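Local coordinates for protein aldehyde dehydrogenase 12 (Zea mays, PDB 6D97) that probably catalyses the NAD-dependent oxidation of L-glutamate gamma-semialdehyde to glutamate, the last step of proline catabolism in plants, at residues 139-142 / 143-146; 355-358 / 359-362; 417-420 / 421-424; 451-454 / 455-459. One frame throughout, in Å; residues are numbered along the deposited sequence.

Contact 1 (139-142 / 143-146); sequences PKSY and QQAL
An N-cap begins helix 142-157, where the hydroxyl oxygen of S141 accepts from the backbone N of Q144. The Q144 N to S141 OG bond is 3.2 Å long and fairly straight, 161° at the hydrogen. S141 OG sits between its own backbone N and carbonyl carbon (chi1 77°), a rotation that turns it back over the first helical turn, where Q144 CG also packs against it at 3.3 Å. The carbonyl of the same residue starts the regular pattern, S141 O accepting from A145 N at 3.0 Å, and Y142 O follows by taking L146 N at 2.8 Å. K140 crosses Q144 at about a right angle, its CD 3.7 Å from A145 N and close to Q144 CB, while its NZ goes on to the carbonyl of N199 and to E148. S141 OG is also hydrogen-bonded to the terminal carboxylate of T547 of the second subunit. Replacing S141 by alanine removes the hydroxyl, which would probably leave Q144 N without its cap and the T547 carboxylate without one of its partners. Y142 reaches back over helix 124-137, touching A131, K132 and Q135 and bonding to D128, and A145 rests on I134 of the same helix.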
loop_
_atom_site.group_PDB
_atom_site.type_symbol
_atom_site.label_atom_id
_atom_site.label_comp_id
_atom_site.label_asym_id
_atom_site.label_seq_id
_atom_site.Cartn_x
_atom_site.Cartn_y
_atom_site.Cartn_z
ATOM N N PRO A 139 15.317 28.160 25.261
ATOM C CA PRO A 139 16.531 28.763 24.691
ATOM C C PRO A 139 17.346 27.783 23.861
ATOM O O PRO A 139 17.699 26.690 24.312
ATOM C CB PRO A 139 17.301 29.233 25.932
ATOM C CG PRO A 139 16.230 29.455 26.956
ATOM C CD PRO A 139 15.232 28.364 26.716
ATOM N N LYS A 140 17.630 28.197 22.630
ATOM C CA LYS A 140 18.422 27.447 21.668
ATOM C C LYS A 140 18.876 28.447 20.615
ATOM O O LYS A 140 18.383 29.576 20.559
ATOM C CB LYS A 140 17.615 26.302 21.051
ATOM C CG LYS A 140 16.376 26.774 20.313
ATOM C CD LYS A 140 15.599 25.612 19.718
ATOM C CE LYS A 140 14.787 24.876 20.776
ATOM N NZ LYS A 140 13.934 23.801 20.191
ATOM N N SER A 141 19.825 28.029 19.781
ATOM C CA SER A 141 20.340 28.933 18.763
ATOM C C SER A 141 19.235 29.315 17.780
ATOM O O SER A 141 18.212 28.635 17.657
ATOM C CB SER A 141 21.514 28.299 18.017
ATOM O OG SER A 141 21.069 27.337 17.079
ATOM N N TYR A 142 19.450 30.432 17.081
ATOM C CA TYR A 142 18.447 30.918 16.137
ATOM C C TYR A 142 18.189 29.907 15.027
ATOM O O TYR A 142 17.046 29.734 14.591
ATOM C CB TYR A 142 18.879 32.257 15.542
ATOM C CG TYR A 142 17.878 32.839 14.565
ATOM C CD1 TYR A 142 16.758 33.522 15.017
ATOM C CD2 TYR A 142 18.050 32.702 13.194
ATOM C CE1 TYR A 142 15.840 34.056 14.133
ATOM C CE2 TYR A 142 17.136 33.235 12.303
ATOM C CZ TYR A 142 16.036 33.911 12.776
ATOM O OH TYR A 142 15.134 34.439 11.881
ATOM N N GLN A 143 19.238 29.229 14.556
ATOM C CA GLN A 143 19.059 28.265 13.476
ATOM C C GLN A 143 18.312 27.026 13.954
ATOM O O GLN A 143 17.512 26.451 13.206
ATOM C CB GLN A 143 20.415 27.891 12.877
ATOM C CG GLN A 143 21.034 28.995 12.029
ATOM C CD GLN A 143 22.318 28.563 11.346
ATOM O OE1 GLN A 143 23.382 29.135 11.583
ATOM N NE2 GLN A 143 22.223 27.548 10.491
ATOM N N GLN A 144 18.562 26.596 15.195
ATOM C CA GLN A 144 17.804 25.477 15.750
ATOM C C GLN A 144 16.329 25.831 15.893
ATOM O O GLN A 144 15.456 25.015 15.577
ATOM C CB GLN A 144 18.383 25.056 17.099
ATOM C CG GLN A 144 19.732 24.364 17.022
ATOM C CD GLN A 144 19.643 22.967 16.440
ATOM O OE1 GLN A 144 18.648 22.265 16.626
ATOM N NE2 GLN A 144 20.683 22.559 15.725
ATOM N N ALA A 145 16.033 27.045 16.373
ATOM C CA ALA A 145 14.645 27.490 16.471
ATOM C C ALA A 145 14.013 27.638 15.095
ATOM O O ALA A 145 12.831 27.323 14.909
ATOM C CB ALA A 145 14.569 28.811 17.235
ATOM N N LEU A 146 14.781 28.131 14.121
ATOM C CA LEU A 146 14.270 28.233 12.759
ATOM C C LEU A 146 13.968 26.854 12.187
ATOM O O LEU A 146 12.961 26.671 11.492
ATOM C CB LEU A 146 15.279 28.970 11.877
ATOM C CG LEU A 146 14.844 29.293 10.448
ATOM C CD1 LEU A 146 13.745 30.339 10.472
ATOM C CD2 LEU A 146 16.022 29.781 9.619
#

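Contact 2 (355-358 / 359-362); sequences RRKL and EDLT
R356 and K357 are tied by hydrogen bonds to T362, where the chain turns back on itself. R356 NH1 gives a bond of 2.9 Å to T362 O, which lies in the guanidinium plane and receives it on a lone pair in the carbonyl plane. The arginine side chain is extended from CG to NE, and its CD also lies beside T362 O. K357 N donates to T362 OG1 at 2.8 Å in a nearly straight line (171°). L358 O takes L361 N at 2.9 Å, the donor standing well above the carbonyl plane. D360 OD1 closes an Asx turn: it accepts T362 N from above the carboxylate plane at 3.1 Å, and T362 OG1 on its syn side at 2.5 Å. T362 OG1 thus donates to D360 OD1 while accepting from K357 N, and the two bonds together probably fix the rotation of the threonine hydroxyl. The loop joins helix 345-354 to helix 371-382. Among charges, R356 NH2 forms a salt bridge with D317, and NH1 also donates to the C-terminal carboxylate of T547 of the second subunit. Apolar contact is slight: L358 CD1 meets L361 CD2 at 4.2 Å, L358 continuing onto H399 and I401, and L361 onto P139.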
loop_
_atom_site.group_PDB
_atom_site.type_symbol
_atom_site.label_atom_id
_atom_site.label_comp_id
_atom_site.label_asym_id
_atom_site.label_seq_id
_atom_site.Cartn_x
_atom_site.Cartn_y
_atom_site.Cartn_z
ATOM N N ARG A 355 33.786 26.103 21.286
ATOM C CA ARG A 355 33.312 27.281 20.574
ATOM C C ARG A 355 31.822 27.522 20.783
ATOM O O ARG A 355 31.278 28.479 20.222
ATOM C CB ARG A 355 33.626 27.174 19.075
ATOM C CG ARG A 355 33.033 25.969 18.392
ATOM C CD ARG A 355 33.088 26.119 16.881
ATOM N NE ARG A 355 32.127 25.238 16.217
ATOM C CZ ARG A 355 31.928 25.190 14.904
ATOM N NH1 ARG A 355 32.624 25.979 14.095
ATOM N NH2 ARG A 355 31.031 24.351 14.400
ATOM N N ARG A 356 31.155 26.689 21.577
ATOM C CA ARG A 356 29.771 26.935 21.950
ATOM C C ARG A 356 29.716 27.966 23.068
ATOM O O ARG A 356 30.519 27.929 24.004
ATOM C CB ARG A 356 29.100 25.633 22.384
ATOM C CG ARG A 356 29.186 24.576 21.305
ATOM C CD ARG A 356 28.241 23.404 21.535
ATOM N NE ARG A 356 27.976 22.714 20.274
ATOM C CZ ARG A 356 26.856 22.838 19.566
ATOM N NH1 ARG A 356 25.873 23.614 20.007
ATOM N NH2 ARG A 356 26.722 22.182 18.417
ATOM N N LYS A 357 28.776 28.901 22.959
ATOM C CA LYS A 357 28.740 30.013 23.896
ATOM C C LYS A 357 27.309 30.483 24.113
ATOM O O LYS A 357 26.416 30.250 23.295
ATOM C CB LYS A 357 29.612 31.179 23.420
ATOM C CG LYS A 357 29.432 31.544 21.967
ATOM C CD LYS A 357 30.779 31.573 21.281
ATOM C CE LYS A 357 30.705 32.242 19.923
ATOM N NZ LYS A 357 32.076 32.520 19.415
ATOM N N LEU A 358 27.121 31.174 25.239
ATOM C CA LEU A 358 25.792 31.607 25.658
ATOM C C LEU A 358 25.216 32.660 24.718
ATOM O O LEU A 358 24.003 32.687 24.479
ATOM C CB LEU A 358 25.863 32.152 27.084
ATOM C CG LEU A 358 24.550 32.494 27.780
ATOM C CD1 LEU A 358 23.757 31.225 27.998
ATOM C CD2 LEU A 358 24.819 33.197 29.099
ATOM N N GLU A 359 26.069 33.532 24.174
ATOM C CA GLU A 359 25.571 34.741 23.518
ATOM C C GLU A 359 24.804 34.437 22.235
ATOM O O GLU A 359 23.943 35.229 21.835
ATOM C CB GLU A 359 26.723 35.709 23.239
ATOM C CG GLU A 359 27.236 36.453 24.476
ATOM C CD GLU A 359 28.381 35.735 25.170
ATOM O OE1 GLU A 359 29.177 36.406 25.866
ATOM O OE2 GLU A 359 28.493 34.499 25.009
ATOM N N ASP A 360 25.093 33.318 21.573
ATOM C CA ASP A 360 24.271 32.859 20.458
ATOM C C ASP A 360 23.516 31.585 20.802
ATOM O O ASP A 360 22.948 30.946 19.909
ATOM C CB ASP A 360 25.115 32.675 19.190
ATOM C CG ASP A 360 26.105 31.520 19.283
ATOM O OD1 ASP A 360 26.242 30.914 20.370
ATOM O OD2 ASP A 360 26.750 31.223 18.251
ATOM N N LEU A 361 23.513 31.202 22.078
ATOM C CA LEU A 361 22.739 30.073 22.588
ATOM C C LEU A 361 23.130 28.755 21.927
ATOM O O LEU A 361 22.314 27.838 21.815
ATOM C CB LEU A 361 21.236 30.327 22.456
ATOM C CG LEU A 361 20.724 31.343 23.481
ATOM C CD1 LEU A 361 19.257 31.669 23.255
ATOM C CD2 LEU A 361 20.947 30.811 24.888
ATOM N N THR A 362 24.385 28.642 21.492
ATOM C CA THR A 362 24.936 27.333 21.171
ATOM C C THR A 362 25.274 26.535 22.425
ATOM O O THR A 362 25.544 25.332 22.329
ATOM C CB THR A 362 26.170 27.483 20.281
ATOM O OG1 THR A 362 27.000 28.537 20.786
ATOM C CG2 THR A 362 25.750 27.812 18.856
#

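Contact 3 (417-420 / 421-424); sequences LEEI and LKSG
E419 and K422 run side by side and point the same way at the end of the short helix 417-420, three residues apart, where their ends form a salt bridge. The lysine ammonium comes down on the carboxylate from above its plane: K422 NZ lies 3.1 Å from E419 OE1, about 48° out of that plane, and slightly farther from OE2. E419 is bent at chi2 (-69°), which brings its carboxylate round to the lysine, and the lysine's CD lies against OE1 on the way. Lower down, K422 CG packs on the carbonyl of the preceding turn, 3.5 Å from E418 O. The backbone closes beneath this pair, with L421 N bonded to L417 O at 3.3 Å and K422 N to E419 O at 3.2 Å, the latter from above the carbonyl plane. L417 and L421 serve another surface: both rest on L450 of helix 448-457, L417 adding V451 and L421 adding A454, while I420 touches T441 of strand 437-443. E419 O has a second donor in the side chain of N425, at the start of the next helix. Against the carbonyl that opens this last turn, L421 CG packs 3.8 Å from L417 O.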
loop_
_atom_site.group_PDB
_atom_site.type_symbol
_atom_site.label_atom_id
_atom_site.label_comp_id
_atom_site.label_asym_id
_atom_site.label_seq_id
_atom_site.Cartn_x
_atom_site.Cartn_y
_atom_site.Cartn_z
ATOM N N LEU A 417 34.386 0.509 28.843
ATOM C CA LEU A 417 33.225 -0.295 28.466
ATOM C C LEU A 417 32.968 -1.418 29.461
ATOM O O LEU A 417 31.816 -1.693 29.815
ATOM C CB LEU A 417 33.415 -0.862 27.059
ATOM C CG LEU A 417 32.357 -1.852 26.569
ATOM C CD1 LEU A 417 30.999 -1.192 26.529
ATOM C CD2 LEU A 417 32.732 -2.394 25.200
ATOM N N GLU A 418 34.032 -2.078 29.927
ATOM C CA GLU A 418 33.867 -3.207 30.837
ATOM C C GLU A 418 33.255 -2.782 32.165
ATOM O O GLU A 418 32.565 -3.579 32.812
ATOM C CB GLU A 418 35.210 -3.892 31.068
ATOM C CG GLU A 418 35.617 -4.852 29.967
ATOM C CD GLU A 418 37.095 -4.773 29.650
ATOM O OE1 GLU A 418 37.482 -3.892 28.853
ATOM O OE2 GLU A 418 37.870 -5.580 30.210
ATOM N N GLU A 419 33.497 -1.542 32.595
ATOM C CA GLU A 419 32.882 -1.062 33.825
ATOM C C GLU A 419 31.419 -0.695 33.607
ATOM O O GLU A 419 30.589 -0.889 34.502
ATOM C CB GLU A 419 33.660 0.136 34.372
ATOM C CG GLU A 419 35.154 -0.117 34.570
ATOM C CD GLU A 419 35.449 -1.090 35.697
ATOM O OE1 GLU A 419 34.543 -1.326 36.527
ATOM O OE2 GLU A 419 36.585 -1.616 35.752
ATOM N N ILE A 420 31.092 -0.167 32.423
ATOM C CA ILE A 420 29.708 0.184 32.100
ATOM C C ILE A 420 28.799 -1.030 32.255
ATOM O O ILE A 420 27.711 -0.946 32.838
ATOM C CB ILE A 420 29.627 0.767 30.677
ATOM C CG1 ILE A 420 30.406 2.077 30.578
ATOM C CG2 ILE A 420 28.181 0.980 30.257
ATOM C CD1 ILE A 420 30.562 2.567 29.162
ATOM N N LEU A 421 29.240 -2.183 31.745
ATOM C CA LEU A 421 28.394 -3.371 31.718
ATOM C C LEU A 421 28.095 -3.917 33.104
ATOM O O LEU A 421 27.147 -4.695 33.259
ATOM C CB LEU A 421 29.048 -4.455 30.865
ATOM C CG LEU A 421 28.960 -4.162 29.369
ATOM C CD1 LEU A 421 29.553 -5.301 28.571
ATOM C CD2 LEU A 421 27.516 -3.920 28.968
ATOM N N LYS A 422 28.867 -3.524 34.110
ATOM C CA LYS A 422 28.647 -4.018 35.457
ATOM C C LYS A 422 27.360 -3.444 36.035
ATOM O O LYS A 422 26.927 -2.343 35.681
ATOM C CB LYS A 422 29.838 -3.666 36.345
ATOM C CG LYS A 422 31.124 -4.341 35.902
ATOM C CD LYS A 422 32.318 -3.831 36.682
ATOM C CE LYS A 422 33.383 -4.904 36.790
ATOM N NZ LYS A 422 34.747 -4.412 36.464
ATOM N N SER A 423 26.736 -4.219 36.917
ATOM C CA SER A 423 25.515 -3.772 37.568
ATOM C C SER A 423 25.807 -2.560 38.446
ATOM O O SER A 423 26.924 -2.374 38.939
ATOM C CB SER A 423 24.910 -4.904 38.400
ATOM O OG SER A 423 23.494 -4.817 38.445
ATOM N N GLY A 424 24.792 -1.721 38.626
ATOM C CA GLY A 424 24.970 -0.480 39.352
ATOM C C GLY A 424 25.567 0.596 38.470
ATOM O O GLY A 424 24.969 1.662 38.289
#

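Contact 4 (451-454 / 455-459); sequences VLEA and CERMN
E453 and R457, one turn apart near the end of helix 448-457, lie side by side and join their ends in a salt bridge. R457 NH1 is 3.1 Å from E453 OE2, meeting it on the anti side and somewhat out of both planes, and the bond is bent (137° at the hydrogen), although carboxylate and guanidinium are nearly coplanar. With chi1 at 175°, CG of E453 lies beside its own carbonyl carbon, 3.8 Å from R457 CD, and the extended chain beyond carries OE2 to the guanidinium. R457 NH1 also donates to the carbonyl of L421, and the guanidinium makes a cation-pi contact with F426. The backbone acceptors are served in order: V451 O by C455 N at 3.0 Å, L452 O by E456 N at 2.9 Å, and E453 O by R457 N at 3.0 Å. Within this stretch A454 O receives two weak bonds, from R457 N and M458 N, and has M458 CG at 3.4 Å, as the helix gives way to loop. E456 turns elsewhere, its OE2 accepting from the backbone N of K94 of the second subunit. A leucine in place of R457 would probably leave E453 without its charged mate and the carbonyl of L421 without this donor. On the inner side V451 and C455 pack on F335, C455 and M458 on W299. One terminal nitrogen of the arginine, NH1, thus serves both a carboxylate and a carbonyl, which ties the helix end to the loop at L421.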
loop_
_atom_site.group_PDB
_atom_site.type_symbol
_atom_site.label_atom_id
_atom_site.label_comp_id
_atom_site.label_asym_id
_atom_site.label_seq_id
_atom_site.Cartn_x
_atom_site.Cartn_y
_atom_site.Cartn_z
ATOM N N VAL A 451 29.002 -4.174 23.306
ATOM C CA VAL A 451 28.294 -2.957 22.926
ATOM C C VAL A 451 26.824 -3.262 22.670
ATOM O O VAL A 451 25.930 -2.540 23.129
ATOM C CB VAL A 451 28.959 -2.316 21.698
ATOM C CG1 VAL A 451 28.116 -1.169 21.184
ATOM C CG2 VAL A 451 30.353 -1.842 22.054
ATOM N N LEU A 452 26.552 -4.342 21.935
ATOM C CA LEU A 452 25.170 -4.706 21.644
ATOM C C LEU A 452 24.442 -5.183 22.893
ATOM O O LEU A 452 23.232 -4.959 23.024
ATOM C CB LEU A 452 25.127 -5.779 20.556
ATOM C CG LEU A 452 25.681 -5.349 19.196
ATOM C CD1 LEU A 452 25.722 -6.520 18.231
ATOM C CD2 LEU A 452 24.843 -4.209 18.625
ATOM N N GLU A 453 25.152 -5.841 23.816
ATOM C CA GLU A 453 24.541 -6.189 25.097
ATOM C C GLU A 453 24.114 -4.939 25.853
ATOM O O GLU A 453 23.016 -4.891 26.420
ATOM C CB GLU A 453 25.508 -7.015 25.946
ATOM C CG GLU A 453 24.981 -7.299 27.349
ATOM C CD GLU A 453 26.033 -7.875 28.283
ATOM O OE1 GLU A 453 26.975 -8.535 27.795
ATOM O OE2 GLU A 453 25.922 -7.658 29.509
ATOM N N ALA A 454 24.968 -3.912 25.866
ATOM C CA ALA A 454 24.621 -2.674 26.556
ATOM C C ALA A 454 23.403 -2.013 25.927
ATOM O O ALA A 454 22.540 -1.486 26.639
ATOM C CB ALA A 454 25.812 -1.718 26.551
ATOM N N CYS A 455 23.309 -2.033 24.595
ATOM C CA CYS A 455 22.157 -1.421 23.938
ATOM C C CYS A 455 20.882 -2.208 24.216
ATOM O O CYS A 455 19.808 -1.621 24.390
ATOM C CB CYS A 455 22.401 -1.305 22.432
ATOM S SG CYS A 455 23.737 -0.182 21.949
ATOM N N GLU A 456 20.980 -3.538 24.274
ATOM C CA GLU A 456 19.805 -4.355 24.559
ATOM C C GLU A 456 19.346 -4.193 26.004
ATOM O O GLU A 456 18.149 -4.310 26.290
ATOM C CB GLU A 456 20.110 -5.821 24.241
ATOM C CG GLU A 456 19.043 -6.816 24.673
ATOM C CD GLU A 456 17.829 -6.826 23.762
ATOM O OE1 GLU A 456 17.832 -6.095 22.745
ATOM O OE2 GLU A 456 16.871 -7.573 24.064
ATOM N N ARG A 457 20.268 -3.903 26.922
ATOM C CA ARG A 457 19.904 -3.747 28.324
ATOM C C ARG A 457 19.273 -2.395 28.635
ATOM O O ARG A 457 18.741 -2.222 29.736
ATOM C CB ARG A 457 21.132 -3.969 29.214
ATOM C CG ARG A 457 21.498 -5.436 29.394
ATOM C CD ARG A 457 22.895 -5.609 29.984
ATOM N NE ARG A 457 23.007 -5.088 31.344
ATOM C CZ ARG A 457 24.149 -4.998 32.019
ATOM N NH1 ARG A 457 25.284 -5.391 31.459
ATOM N NH2 ARG A 457 24.154 -4.511 33.253
ATOM N N MET A 458 19.309 -1.445 27.701
ATOM C CA MET A 458 18.679 -0.152 27.922
ATOM C C MET A 458 17.160 -0.290 27.908
ATOM O O MET A 458 16.603 -1.215 27.311
ATOM C CB MET A 458 19.124 0.856 26.859
ATOM C CG MET A 458 20.597 1.229 26.936
ATOM S SD MET A 458 21.196 2.113 25.482
ATOM C CE MET A 458 22.961 2.091 25.790
ATOM N N ASN A 459 16.489 0.647 28.577
ATOM C CA ASN A 459 15.035 0.638 28.696
ATOM C C ASN A 459 14.343 1.551 27.694
ATOM O O ASN A 459 13.108 1.572 27.647
ATOM C CB ASN A 459 14.614 1.041 30.113
ATOM C CG ASN A 459 15.021 0.025 31.158
ATOM O OD1 ASN A 459 14.859 -1.184 30.971
ATOM N ND2 ASN A 459 15.551 0.513 32.274
#

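The four contacts follow one another along the chain and form two pairs. Contacts 1 and 2, with centres about 11 Å apart, touch where K140 and S141 meet D360 and L361, and T547 of the second subunit reaches both, so the start of helix 142-157 and the loop after helix 345-354 share one part of the subunit interface. Contacts 3 and 4, also about 11 Å apart, are joined where L421 O meets R457 NH1 and where L421 packs on A454, beside the seven-stranded mixed sheet. The two pairs lie over 30 Å apart by centres. Contact 4 reaches the second subunit separately, through E456, while the side chain of K140 of contact 1 lies about 12 Å from the bound NAD.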